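Local coordinates for 5-carboxyvanillate decarboxylase (Sphingomonas paucimobilis, PDB 4L6D), which probably catalyses the metal-dependent, non-oxidative decarboxylation of 5-carboxyvanillate to vanillate, at residues L74-P79 against L114-P119; G80-D85 against H174-S179; I143-H146 against L150-D153. All coordinates share one frame; numbering follows the deposited sequence.

Interaction 1: L74-P79 against L114-P119; sequences LSLTAP and LGTFAP. With VNL (4-hydroxy-3-methoxybenzoate), chain J.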
loop_
_atom_site.group_PDB
_atom_site.type_symbol
_atom_site.label_atom_id
_atom_site.label_comp_id
_atom_site.label_asym_id
_atom_site.label_seq_id
_atom_site.Cartn_x
_atom_site.Cartn_y
_atom_site.Cartn_z
ATOM N N LEU A 74 14.985 -15.484 -15.323
ATOM C CA LEU A 74 15.749 -14.239 -15.409
ATOM C C LEU A 74 14.926 -13.118 -16.029
ATOM O O LEU A 74 14.102 -13.358 -16.911
ATOM C CB LEU A 74 17.007 -14.454 -16.254
ATOM C CG LEU A 74 17.952 -15.571 -15.812
ATOM C CD1 LEU A 74 19.022 -15.827 -16.875
ATOM C CD2 LEU A 74 18.616 -15.225 -14.485
ATOM N N SER A 75 15.185 -11.890 -15.582
ATOM C CA SER A 75 14.558 -10.696 -16.146
ATOM C C SER A 75 15.582 -9.577 -16.162
ATOM O O SER A 75 16.340 -9.417 -15.199
ATOM C CB SER A 75 13.339 -10.283 -15.303
ATOM O OG SER A 75 13.614 -10.376 -13.906
ATOM N N LEU A 76 15.604 -8.787 -17.230
ATOM C CA LEU A 76 16.446 -7.600 -17.226
ATOM C C LEU A 76 16.032 -6.688 -16.069
ATOM O O LEU A 76 14.865 -6.332 -15.923
ATOM C CB LEU A 76 16.349 -6.862 -18.561
ATOM C CG LEU A 76 17.103 -5.527 -18.578
ATOM C CD1 LEU A 76 18.606 -5.757 -18.488
ATOM C CD2 LEU A 76 16.768 -4.719 -19.842
ATOM N N THR A 77 17.015 -6.317 -15.256
ATOM C CA THR A 77 16.773 -5.628 -13.995
ATOM C C THR A 77 16.153 -4.256 -14.223
ATOM O O THR A 77 16.411 -3.614 -15.241
ATOM C CB THR A 77 18.095 -5.509 -13.204
ATOM O OG1 THR A 77 17.823 -5.027 -11.887
ATOM C CG2 THR A 77 19.091 -4.588 -13.909
ATOM N N ALA A 78 15.312 -3.824 -13.286
ATOM C CA ALA A 78 14.763 -2.479 -13.341
ATOM C C ALA A 78 15.923 -1.476 -13.362
ATOM O O ALA A 78 16.960 -1.702 -12.732
ATOM C CB ALA A 78 13.872 -2.235 -12.126
ATOM N N PRO A 79 15.762 -0.356 -14.082
ATOM C CA PRO A 79 14.572 0.116 -14.800
ATOM C C PRO A 79 14.454 -0.375 -16.242
ATOM O O PRO A 79 13.762 0.254 -17.047
ATOM C CB PRO A 79 14.771 1.633 -14.789
ATOM C CG PRO A 79 16.261 1.781 -14.931
ATOM C CD PRO A 79 16.852 0.639 -14.124
ATOM N N LEU A 114 12.495 -13.938 -19.182
ATOM C CA LEU A 114 11.450 -12.997 -19.556
ATOM C C LEU A 114 12.044 -11.957 -20.487
ATOM O O LEU A 114 13.097 -11.374 -20.201
ATOM C CB LEU A 114 10.899 -12.302 -18.316
ATOM C CG LEU A 114 10.307 -13.225 -17.240
ATOM C CD1 LEU A 114 9.770 -12.393 -16.090
ATOM C CD2 LEU A 114 9.193 -14.089 -17.832
ATOM N N GLY A 115 11.385 -11.732 -21.615
ATOM C CA GLY A 115 11.788 -10.677 -22.527
ATOM C C GLY A 115 11.214 -9.363 -22.058
ATOM O O GLY A 115 10.292 -9.349 -21.247
ATOM N N THR A 116 11.756 -8.258 -22.557
ATOM C CA THR A 116 11.252 -6.941 -22.195
ATOM C C THR A 116 10.988 -6.156 -23.470
ATOM O O THR A 116 11.082 -6.699 -24.571
ATOM C CB THR A 116 12.201 -6.207 -21.183
ATOM O OG1 THR A 116 11.509 -5.117 -20.546
ATOM C CG2 THR A 116 13.470 -5.704 -21.853
ATOM N N PHE A 117 10.607 -4.898 -23.323
ATOM C CA PHE A 117 10.274 -4.072 -24.471
ATOM C C PHE A 117 10.299 -2.615 -24.061
ATOM O O PHE A 117 10.389 -2.300 -22.879
ATOM C CB PHE A 117 8.890 -4.444 -25.027
ATOM C CG PHE A 117 7.813 -4.536 -23.977
ATOM C CD1 PHE A 117 7.598 -5.732 -23.286
ATOM C CD2 PHE A 117 7.009 -3.445 -23.689
ATOM C CE1 PHE A 117 6.616 -5.829 -22.315
ATOM C CE2 PHE A 117 6.006 -3.545 -22.712
ATOM C CZ PHE A 117 5.818 -4.741 -22.032
ATOM N N ALA A 118 10.197 -1.734 -25.047
ATOM C CA ALA A 118 10.214 -0.301 -24.794
ATOM C C ALA A 118 8.833 0.305 -25.059
ATOM O O ALA A 118 8.530 0.651 -26.201
ATOM C CB ALA A 118 11.273 0.364 -25.681
ATOM N N PRO A 119 7.997 0.428 -24.005
ATOM C CA PRO A 119 6.631 0.942 -24.176
ATOM C C PRO A 119 6.606 2.405 -24.613
ATOM O O PRO A 119 5.522 2.893 -24.926
ATOM C CB PRO A 119 6.019 0.815 -22.764
ATOM C CG PRO A 119 6.937 -0.032 -21.977
ATOM C CD PRO A 119 8.300 0.136 -22.593
HETATM C C1 VNL J . 16.634 -3.501 -5.367
HETATM C CO1 VNL J . 15.929 -4.615 -4.892
HETATM C CO2 VNL J . 16.611 -3.151 -6.732
HETATM C CM1 VNL J . 15.186 -5.414 -5.780
HETATM C CM2 VNL J . 15.871 -3.921 -7.626
HETATM O OM VNL J . 15.789 -3.659 -8.969
HETATM C CZ VNL J . 15.141 -5.094 -7.137
HETATM C CC VNL J . 17.455 -2.683 -4.405
HETATM C CV VNL J . 16.467 -2.518 -9.528
HETATM O O1 VNL J . 17.735 -3.131 -3.261
HETATM O O2 VNL J . 17.906 -1.580 -4.796
HETATM O O3 VNL J . 14.726 -5.975 -8.096
HETATM O O HOH W 1 14.218 -8.986 -19.781
HETATM O O HOH W 2 13.232 -4.885 -17.603
#

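Interaction 2: G80-D85 against H174-S179; sequences GVQMFD and HPRAPS. With MN (manganese (II) ion), chain I; VNL (4-hydroxy-3-methoxybenzoate), chain J.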
loop_
_atom_site.group_PDB
_atom_site.type_symbol
_atom_site.label_atom_id
_atom_site.label_comp_id
_atom_site.label_asym_id
_atom_site.label_seq_id
_atom_site.Cartn_x
_atom_site.Cartn_y
_atom_site.Cartn_z
ATOM N N GLY A 80 15.089 -1.496 -16.560
ATOM C CA GLY A 80 15.016 -2.042 -17.905
ATOM C C GLY A 80 15.525 -1.053 -18.930
ATOM O O GLY A 80 16.587 -0.451 -18.733
ATOM N N VAL A 81 14.770 -0.888 -20.016
ATOM C CA VAL A 81 15.118 0.060 -21.069
ATOM C C VAL A 81 14.199 1.270 -21.068
ATOM O O VAL A 81 14.209 2.071 -22.004
ATOM C CB VAL A 81 15.073 -0.591 -22.483
ATOM C CG1 VAL A 81 16.043 -1.772 -22.561
ATOM C CG2 VAL A 81 13.651 -1.021 -22.848
ATOM N N GLN A 82 13.423 1.407 -20.000
ATOM C CA GLN A 82 12.352 2.396 -19.961
ATOM C C GLN A 82 12.785 3.836 -19.729
ATOM O O GLN A 82 11.998 4.751 -19.960
ATOM C CB GLN A 82 11.304 1.987 -18.932
ATOM C CG GLN A 82 10.525 0.752 -19.346
ATOM C CD GLN A 82 9.924 0.060 -18.152
ATOM O OE1 GLN A 82 10.410 -0.989 -17.716
ATOM N NE2 GLN A 82 8.861 0.647 -17.606
ATOM N N MET A 83 14.022 4.051 -19.285
ATOM C CA MET A 83 14.487 5.424 -19.074
ATOM C C MET A 83 15.017 6.107 -20.336
ATOM O O MET A 83 15.193 7.322 -20.353
ATOM C CB MET A 83 15.557 5.496 -17.987
ATOM C CG MET A 83 15.086 4.976 -16.646
ATOM S SD MET A 83 16.236 5.351 -15.322
ATOM C CE MET A 83 15.895 7.095 -15.070
ATOM N N PHE A 84 15.282 5.326 -21.380
ATOM C CA PHE A 84 15.901 5.841 -22.597
ATOM C C PHE A 84 14.878 6.472 -23.540
ATOM O O PHE A 84 13.672 6.281 -23.386
ATOM C CB PHE A 84 16.639 4.707 -23.326
ATOM C CG PHE A 84 17.603 3.944 -22.454
ATOM C CD1 PHE A 84 18.567 4.607 -21.718
ATOM C CD2 PHE A 84 17.537 2.562 -22.365
ATOM C CE1 PHE A 84 19.448 3.906 -20.913
ATOM C CE2 PHE A 84 18.421 1.857 -21.559
ATOM C CZ PHE A 84 19.378 2.534 -20.832
ATOM N N ASP A 85 15.352 7.210 -24.537
ATOM C CA ASP A 85 14.441 7.671 -25.578
ATOM C C ASP A 85 13.895 6.466 -26.344
ATOM O O ASP A 85 14.399 5.347 -26.197
ATOM C CB ASP A 85 15.113 8.670 -26.519
ATOM C CG ASP A 85 16.331 8.097 -27.215
ATOM O OD1 ASP A 85 16.189 7.112 -27.964
ATOM O OD2 ASP A 85 17.435 8.653 -27.034
ATOM N N HIS A 174 7.297 -5.665 -12.680
ATOM C CA HIS A 174 8.289 -5.487 -11.627
ATOM C C HIS A 174 8.258 -4.026 -11.183
ATOM O O HIS A 174 7.823 -3.165 -11.935
ATOM C CB HIS A 174 9.652 -5.841 -12.227
ATOM C CG HIS A 174 10.773 -5.870 -11.238
ATOM N ND1 HIS A 174 11.455 -4.737 -10.847
ATOM C CD2 HIS A 174 11.329 -6.898 -10.558
ATOM C CE1 HIS A 174 12.385 -5.068 -9.971
ATOM N NE2 HIS A 174 12.329 -6.374 -9.776
ATOM N N PRO A 175 8.710 -3.723 -9.958
ATOM C CA PRO A 175 8.757 -2.301 -9.590
ATOM C C PRO A 175 9.820 -1.468 -10.321
ATOM O O PRO A 175 10.753 -1.965 -10.950
ATOM C CB PRO A 175 9.087 -2.331 -8.085
ATOM C CG PRO A 175 8.671 -3.709 -7.638
ATOM C CD PRO A 175 8.929 -4.608 -8.800
ATOM N N ARG A 176 9.630 -0.159 -10.240
ATOM C CA ARG A 176 10.726 0.799 -10.345
ATOM C C ARG A 176 10.374 1.882 -9.332
ATOM O O ARG A 176 9.375 1.773 -8.624
ATOM C CB ARG A 176 10.889 1.348 -11.773
ATOM C CG ARG A 176 9.654 2.062 -12.304
ATOM C CD ARG A 176 9.849 2.582 -13.712
ATOM N NE ARG A 176 10.797 3.688 -13.776
ATOM C CZ ARG A 176 10.974 4.444 -14.851
ATOM N NH1 ARG A 176 10.277 4.186 -15.953
ATOM N NH2 ARG A 176 11.849 5.443 -14.826
ATOM N N ALA A 177 11.194 2.915 -9.237
ATOM C CA ALA A 177 10.909 3.969 -8.275
ATOM C C ALA A 177 9.616 4.711 -8.630
ATOM O O ALA A 177 9.253 4.818 -9.812
ATOM C CB ALA A 177 12.082 4.951 -8.205
ATOM N N PRO A 178 8.922 5.234 -7.605
ATOM C CA PRO A 178 7.763 6.110 -7.799
ATOM C C PRO A 178 7.929 7.109 -8.947
ATOM O O PRO A 178 8.951 7.794 -9.040
ATOM C CB PRO A 178 7.674 6.835 -6.464
ATOM C CG PRO A 178 8.089 5.756 -5.475
ATOM C CD PRO A 178 9.162 4.956 -6.175
ATOM N N SER A 179 6.913 7.186 -9.802
ATOM C CA SER A 179 6.912 8.113 -10.934
ATOM C C SER A 179 6.858 9.555 -10.464
ATOM O O SER A 179 6.682 9.839 -9.275
ATOM C CB SER A 179 5.699 7.864 -11.832
ATOM O OG SER A 179 4.533 8.438 -11.253
HETATM MN MN MN I . 13.361 -7.496 -8.191
HETATM C C1 VNL J . 16.634 -3.501 -5.367
HETATM C CO1 VNL J . 15.929 -4.615 -4.892
HETATM C CO2 VNL J . 16.611 -3.151 -6.732
HETATM C CM1 VNL J . 15.186 -5.414 -5.780
HETATM C CM2 VNL J . 15.871 -3.921 -7.626
HETATM O OM VNL J . 15.789 -3.659 -8.969
HETATM C CZ VNL J . 15.141 -5.094 -7.137
HETATM C CC VNL J . 17.455 -2.683 -4.405
HETATM C CV VNL J . 16.467 -2.518 -9.528
HETATM O O1 VNL J . 17.735 -3.131 -3.261
HETATM O O2 VNL J . 17.906 -1.580 -4.796
HETATM O O3 VNL J . 14.726 -5.975 -8.096
HETATM O O HOH W 3 10.211 5.973 -18.280
HETATM O O HOH W 4 14.362 -8.777 -9.664
#

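Interaction 3: I143-H146 against L150-D153; sequences INSH and LYYD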
loop_
_atom_site.group_PDB
_atom_site.type_symbol
_atom_site.label_atom_id
_atom_site.label_comp_id
_atom_site.label_asym_id
_atom_site.label_seq_id
_atom_site.Cartn_x
_atom_site.Cartn_y
_atom_site.Cartn_z
ATOM N N ILE A 143 8.233 -5.898 -17.411
ATOM C CA ILE A 143 8.302 -4.452 -17.556
ATOM C C ILE A 143 8.324 -3.866 -16.139
ATOM O O ILE A 143 7.814 -4.485 -15.201
ATOM C CB ILE A 143 7.123 -3.908 -18.415
ATOM C CG1 ILE A 143 7.498 -2.563 -19.055
ATOM C CG2 ILE A 143 5.846 -3.804 -17.590
ATOM C CD1 ILE A 143 8.627 -2.672 -20.108
ATOM N N ASN A 144 8.924 -2.691 -15.974
ATOM C CA ASN A 144 9.115 -2.108 -14.644
ATOM C C ASN A 144 8.206 -0.925 -14.379
ATOM O O ASN A 144 8.525 0.203 -14.741
ATOM C CB ASN A 144 10.581 -1.721 -14.450
ATOM C CG ASN A 144 11.498 -2.858 -14.806
ATOM O OD1 ASN A 144 11.603 -3.833 -14.052
ATOM N ND2 ASN A 144 12.115 -2.790 -15.984
ATOM N N SER A 145 7.083 -1.206 -13.724
ATOM C CA SER A 145 5.983 -0.270 -13.519
ATOM C C SER A 145 5.878 0.803 -14.616
ATOM O O SER A 145 5.829 0.448 -15.787
ATOM C CB SER A 145 5.996 0.303 -12.105
ATOM O OG SER A 145 4.702 0.764 -11.775
ATOM N N HIS A 146 5.892 2.084 -14.258
ATOM C CA HIS A 146 5.537 3.148 -15.194
ATOM C C HIS A 146 6.498 3.315 -16.366
ATOM O O HIS A 146 7.658 2.930 -16.295
ATOM C CB HIS A 146 5.390 4.491 -14.461
ATOM C CG HIS A 146 6.686 5.198 -14.201
ATOM N ND1 HIS A 146 7.274 6.043 -15.122
ATOM C CD2 HIS A 146 7.505 5.193 -13.120
ATOM C CE1 HIS A 146 8.393 6.532 -14.616
ATOM N NE2 HIS A 146 8.559 6.029 -13.405
ATOM N N LEU A 150 3.612 7.583 -16.914
ATOM C CA LEU A 150 2.234 7.196 -17.179
ATOM C C LEU A 150 2.051 5.769 -16.714
ATOM O O LEU A 150 2.990 4.967 -16.749
ATOM C CB LEU A 150 1.934 7.264 -18.672
ATOM C CG LEU A 150 2.087 8.623 -19.330
ATOM C CD1 LEU A 150 1.929 8.480 -20.828
ATOM C CD2 LEU A 150 1.067 9.585 -18.766
ATOM N N TYR A 151 0.824 5.446 -16.306
ATOM C CA TYR A 151 0.481 4.107 -15.857
ATOM C C TYR A 151 -0.273 3.346 -16.947
ATOM O O TYR A 151 -0.670 3.935 -17.958
ATOM C CB TYR A 151 -0.302 4.186 -14.545
ATOM C CG TYR A 151 0.559 4.755 -13.444
ATOM C CD1 TYR A 151 1.616 4.016 -12.925
ATOM C CD2 TYR A 151 0.341 6.031 -12.941
ATOM C CE1 TYR A 151 2.440 4.533 -11.931
ATOM C CE2 TYR A 151 1.164 6.562 -11.939
ATOM C CZ TYR A 151 2.202 5.802 -11.437
ATOM O OH TYR A 151 3.018 6.324 -10.445
ATOM N N TYR A 152 -0.466 2.045 -16.740
ATOM C CA TYR A 152 -0.898 1.177 -17.839
ATOM C C TYR A 152 -2.406 1.137 -18.065
ATOM O O TYR A 152 -2.893 0.333 -18.858
ATOM C CB TYR A 152 -0.270 -0.224 -17.742
ATOM C CG TYR A 152 1.230 -0.141 -17.918
ATOM C CD1 TYR A 152 1.778 0.601 -18.963
ATOM C CD2 TYR A 152 2.092 -0.731 -17.006
ATOM C CE1 TYR A 152 3.147 0.724 -19.110
ATOM C CE2 TYR A 152 3.464 -0.629 -17.154
ATOM C CZ TYR A 152 3.983 0.108 -18.201
ATOM O OH TYR A 152 5.349 0.239 -18.352
ATOM N N ASP A 153 -3.125 2.029 -17.387
ATOM C CA ASP A 153 -4.497 2.351 -17.774
ATOM C C ASP A 153 -4.539 3.277 -18.991
ATOM O O ASP A 153 -5.562 3.386 -19.649
ATOM C CB ASP A 153 -5.258 3.006 -16.616
ATOM C CG ASP A 153 -4.614 4.300 -16.133
ATOM O OD1 ASP A 153 -3.417 4.276 -15.778
ATOM O OD2 ASP A 153 -5.319 5.336 -16.083
#

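Interaction 1: L74-P79 against L114-P119
L114 N donates to L74 O at 2.8 Å, a nearly straight bond (164° at the hydrogen) that approaches the carbonyl oxygen almost head-on. The two strands run parallel here and then part: S75 CA and L114 CA are 5.2 Å apart, whereas L76 CA and T116 CA are separated by 7.2 Å. Water enters the widening gap. One molecule accepts from L76 N (2.9 Å) and donates to L114 O (2.7 Å), doing the work of a direct backbone bond; a second donates to L76 O and only weakly to T116 OG1, whose stronger partner is V142 O on the next strand. This is the carboxyl end of a beta-alpha-beta crossover, strand 71-76, helix 86-106 and strand 111-115, in the TIM barrel of the amidohydrolase fold. S75 and L114 put their side chains on the same face of the sheet, with the S75 side chain about 6 Å from the bound manganese. Further along, the L76 and T116 side chains cross at a slant, methyl CD2 of L76 lying 4.0 Å from methyl CG2 of T116. L76 reaches across because its CG stands anti to the backbone N (chi1 174°). Beyond the strand, T77 OG1 is hydrogen-bonded to Y300 OH, and A78 O lies 3.3 Å from the methoxy carbon CV of vanillate.

Interaction 2: G80-D85 against H174-S179
R176 lays the end of its side chain against Q82 and M83, the two central residues of a type I turn from V81 to F84. The direct contacts are van der Waals ones: Q82 CB is 3.8 Å from R176 NH1, and M83 CG is 3.7 Å from R176 NH2, both carbons meeting the guanidinium obliquely. The arginine reaches them through a bend at its third torsion (chi3 -69°). The Q82 amide stands almost upright to the guanidinium, their planes 85° apart, and spends its polar atoms elsewhere, OE1 on N144 N and NE2 on T147 OG1.

The polar link between the segments passes through water. One molecule donates to Q82 O (2.7 Å) and accepts from R176 NH1 (2.9 Å), lying in the guanidinium plane at its edge. The charge of the arginine is probably balanced by D32, which forms a salt bridge with NE, while NH1 also bonds H146 O.

At the start of 174-179 the interactions are with metal and ligand. H174 NE2 binds the manganese ion at 2.2 Å, and the vanillate oxygen O3 binds the same ion at 2.0 Å; E8, D297 and a water complete the site. The other ring nitrogen, ND1, donates to a lone pair of P175 O at 2.9 Å, which helps to fix the rotation of the ring, and P175 CD sits over the rim of one ring face.

The contact thus joins the loops that follow strands 71-76 and 171-174 of the barrel. Of the two strands between them, 111-115 and 140-144, the latter, next to 171-174, is touched by Q82, H174 and R176; M83 packs on H23 of helix 14-23, and D85 caps the start of helix 86-106.

Interaction 3: I143-H146 against L150-D153
S145 OG is held by hydrogen bonds to E201 OE2 and N205 ND2 and sits at the edge of the Y151 ring, near its plane, 4.4 Å from CE1. The same glutamate joins the two segments: its OE2 also receives H146 N, and its OE1 bonds Y151 OH. S145 has a positive phi (27°), which turns the chain out of the strand and directs its carbonyl to the phenol of Y152. There Y152 OH lies 2.6 Å from S145 O, a weak bond; the hydroxyl's stronger partner is T147 OG1. The carbonyl oxygen also presses obliquely on the ring, 2.9 Å from CE2, a tight approach. I143 crosses the same ring, with CG1 3.6 Å from Y152 OH and CG2 4.0 Å from CE2. An alanine in place of Y152 would be likely to open a gap beside I143 and leave T147 OG1 without its phenol partner.

H146 brings its CB to 3.3 Å from L150 O and 3.9 Å from Y151 CE1. With CG placed between the backbone N and carbonyl carbon (chi1 82°), its imidazole leads off from 150-153, and ND1 pairs with D149 N within the intervening turn.

The contact folds the loop between strand 140-144 and helix 158-167 back on the strand's end. Helix 197-211 covers it through E201, N205, R208 and M209, while Y151 packs on A185 of the second subunit and D153 OD2 bonds Y189 OH of that same subunit.

All three contacts gather at the carboxyl ends of neighbouring barrel strands. Interactions 1 and 2 meet beside the metal site, where A78 CB lies 3.7 Å from H174 ND1, and both touch the bound vanillate, one at its methoxy group and the other at O3. Interactions 2 and 3 are joined by probable hydrogen bonds, S145 N to H174 O at 2.8 Å and S179 OG to Y151 OH at 2.7 Å. Interaction 3 stands further back: the S145 side chain is about 11 Å from the manganese ion. Interaction 1 reaches it through I143 CD1, 3.3 Å from F117 O, and through N144 OD1, 3.4 Å from A78 CB.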